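Adenine phosphoribosyltransferase, putative (Trypanosoma brucei brucei, PDB 5VN4) probably catalyses the reversible conversion of adenine and 5-phospho-alpha-D-ribose 1-diphosphate to AMP and diphosphate in purine salvage. Local coordinates at residues T82-F87 / M97-L102. Numbering follows the deposited sequence. Where two conformers were deposited one is given.
Sequences THILGF and MIAVEL
Ile84 drives the end of its side chain against one face of helix 95-102, where its CD1 overlaps the branch methyl of Ile98, 3.6 Å from CG2. That single methyl makes every close contact between 82-87 and 97-102: Ile84 CD1 also lies 4.1 Å from both Ala99 CB and Leu102 CD1, and packs against the helix backbone 3.8 Å from Ala99 N. Ile98 and Leu102 are one helical turn apart, with Ala99 between them in sequence. With CG1 anti to the carbonyl carbon (chi1 -64°) and the chain then extended to CD1 (chi2 175°), Ile84 reaches outward from its strand, and the side chains of Ile84 and Ile98 cross at about a right angle. Ala99, having only a methyl to offer, lets the backbones come close, its CA 6.4 Å from that of Ile84. The axes of 83-87 and 97-102 run nearly antiparallel, at 172°, as expected for the first two elements of a beta-alpha-beta unit, here strand 83-87, helix 95-102 and strand 106-109 in the parallel core of a type I phosphoribosyltransferase. Strand 149-153 contributes to the same apolar layer through Ile153, which touches both Ile84 and Ile98, while Phe70 of helix 60-75 packs on Ile98. His83 points away from the helix, its ND1 hydrogen-bonded to Thr82 OG1. Further round the helix, Glu101 OE2 forms a salt bridge with Arg67 of the second subunit.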
loop_
_atom_site.group_PDB
_atom_site.type_symbol
_atom_site.label_atom_id
_atom_site.label_comp_id
_atom_site.label_asym_id
_atom_site.label_seq_id
_atom_site.Cartn_x
_atom_site.Cartn_y
_atom_site.Cartn_z
ATOM N N THR A 82 -11.772 -15.029 6.173
ATOM C CA THR A 82 -11.354 -15.570 4.887
ATOM C C THR A 82 -10.627 -14.567 4.000
ATOM O O THR A 82 -9.885 -14.987 3.106
ATOM C CB THR A 82 -12.557 -16.134 4.107
ATOM O OG1 THR A 82 -13.486 -15.084 3.822
ATOM C CG2 THR A 82 -13.254 -17.258 4.890
ATOM N N HIS A 83 -10.819 -13.265 4.218
ATOM C CA HIS A 83 -10.228 -12.238 3.371
ATOM C C HIS A 83 -10.014 -10.977 4.192
ATOM O O HIS A 83 -10.812 -10.656 5.074
ATOM C CB HIS A 83 -11.166 -11.828 2.225
ATOM C CG HIS A 83 -11.525 -12.937 1.293
ATOM N ND1 HIS A 83 -12.413 -13.934 1.631
ATOM C CD2 HIS A 83 -11.139 -13.186 0.020
ATOM C CE1 HIS A 83 -12.540 -14.765 0.612
ATOM N NE2 HIS A 83 -11.783 -14.331 -0.379
ATOM N N ILE A 84 -8.944 -10.251 3.871
ATOM C CA ILE A 84 -8.758 -8.875 4.321
ATOM C C ILE A 84 -8.858 -7.974 3.100
ATOM O O ILE A 84 -8.187 -8.215 2.087
ATOM C CB ILE A 84 -7.409 -8.687 5.039
ATOM C CG1 ILE A 84 -7.382 -9.532 6.321
ATOM C CG2 ILE A 84 -7.136 -7.199 5.315
ATOM C CD1 ILE A 84 -6.070 -9.513 7.018
ATOM N N LEU A 85 -9.718 -6.959 3.185
ATOM C CA LEU A 85 -9.932 -5.980 2.124
ATOM C C LEU A 85 -9.368 -4.659 2.621
ATOM O O LEU A 85 -9.782 -4.183 3.681
ATOM C CB LEU A 85 -11.430 -5.811 1.861
ATOM C CG LEU A 85 -12.124 -6.812 0.929
ATOM C CD1 LEU A 85 -11.905 -8.250 1.374
ATOM C CD2 LEU A 85 -13.610 -6.487 0.876
ATOM N N GLY A 86 -8.429 -4.076 1.878
ATOM C CA GLY A 86 -7.777 -2.847 2.293
ATOM C C GLY A 86 -7.888 -1.745 1.257
ATOM O O GLY A 86 -7.883 -2.002 0.051
ATOM N N PHE A 87 -7.960 -0.501 1.741
ATOM C CA PHE A 87 -8.195 0.653 0.880
ATOM C C PHE A 87 -6.908 1.247 0.313
ATOM O O PHE A 87 -5.943 1.493 1.042
ATOM C CB PHE A 87 -8.918 1.757 1.642
ATOM C CG PHE A 87 -10.317 1.419 2.031
ATOM C CD1 PHE A 87 -11.377 1.674 1.166
ATOM C CD2 PHE A 87 -10.583 0.861 3.268
ATOM C CE1 PHE A 87 -12.675 1.387 1.542
ATOM C CE2 PHE A 87 -11.886 0.558 3.641
ATOM C CZ PHE A 87 -12.927 0.832 2.781
ATOM N N MET A 97 0.770 -7.411 5.402
ATOM C CA MET A 97 1.592 -8.065 6.419
ATOM C C MET A 97 0.744 -8.876 7.391
ATOM O O MET A 97 1.238 -9.841 7.981
ATOM C CB MET A 97 2.457 -7.047 7.163
ATOM C CG MET A 97 1.678 -6.098 8.077
ATOM S SD MET A 97 2.750 -4.793 8.705
ATOM C CE MET A 97 1.561 -3.848 9.650
ATOM N N ILE A 98 -0.523 -8.503 7.568
ATOM C CA ILE A 98 -1.439 -9.291 8.387
ATOM C C ILE A 98 -1.934 -10.504 7.613
ATOM O O ILE A 98 -1.903 -11.637 8.113
ATOM C CB ILE A 98 -2.602 -8.406 8.878
ATOM C CG1 ILE A 98 -2.063 -7.266 9.746
ATOM C CG2 ILE A 98 -3.628 -9.237 9.644
ATOM C CD1 ILE A 98 -3.039 -6.106 9.899
ATOM N N ALA A 99 -2.363 -10.279 6.366
ATOM C CA ALA A 99 -2.931 -11.348 5.552
ATOM C C ALA A 99 -1.939 -12.483 5.322
ATOM O O ALA A 99 -2.328 -13.657 5.298
ATOM C CB ALA A 99 -3.406 -10.786 4.215
ATOM N N VAL A 100 -0.654 -12.163 5.133
ATOM C CA VAL A 100 0.309 -13.224 4.865
ATOM C C VAL A 100 0.442 -14.154 6.066
ATOM O O VAL A 100 0.546 -15.374 5.902
ATOM C CB VAL A 100 1.653 -12.658 4.365
ATOM C CG1 VAL A 100 2.394 -11.927 5.471
ATOM C CG2 VAL A 100 2.507 -13.767 3.766
ATOM N N GLU A 101 0.413 -13.610 7.285
ATOM C CA GLU A 101 0.535 -14.468 8.461
ATOM C C GLU A 101 -0.731 -15.270 8.714
ATOM O O GLU A 101 -0.664 -16.377 9.259
ATOM C CB GLU A 101 0.867 -13.644 9.702
ATOM C CG GLU A 101 2.096 -12.775 9.571
ATOM C CD GLU A 101 3.350 -13.566 9.294
ATOM O OE1 GLU A 101 3.414 -14.764 9.654
ATOM O OE2 GLU A 101 4.283 -12.979 8.713
ATOM N N LEU A 102 -1.891 -14.720 8.362
ATOM C CA LEU A 102 -3.141 -15.454 8.477
ATOM C C LEU A 102 -3.365 -16.403 7.312
ATOM O O LEU A 102 -4.299 -17.209 7.364
ATOM C CB LEU A 102 -4.310 -14.472 8.562
ATOM C CG LEU A 102 -4.358 -13.574 9.799
ATOM C CD1 LEU A 102 -5.483 -12.569 9.648
ATOM C CD2 LEU A 102 -4.551 -14.409 11.061
#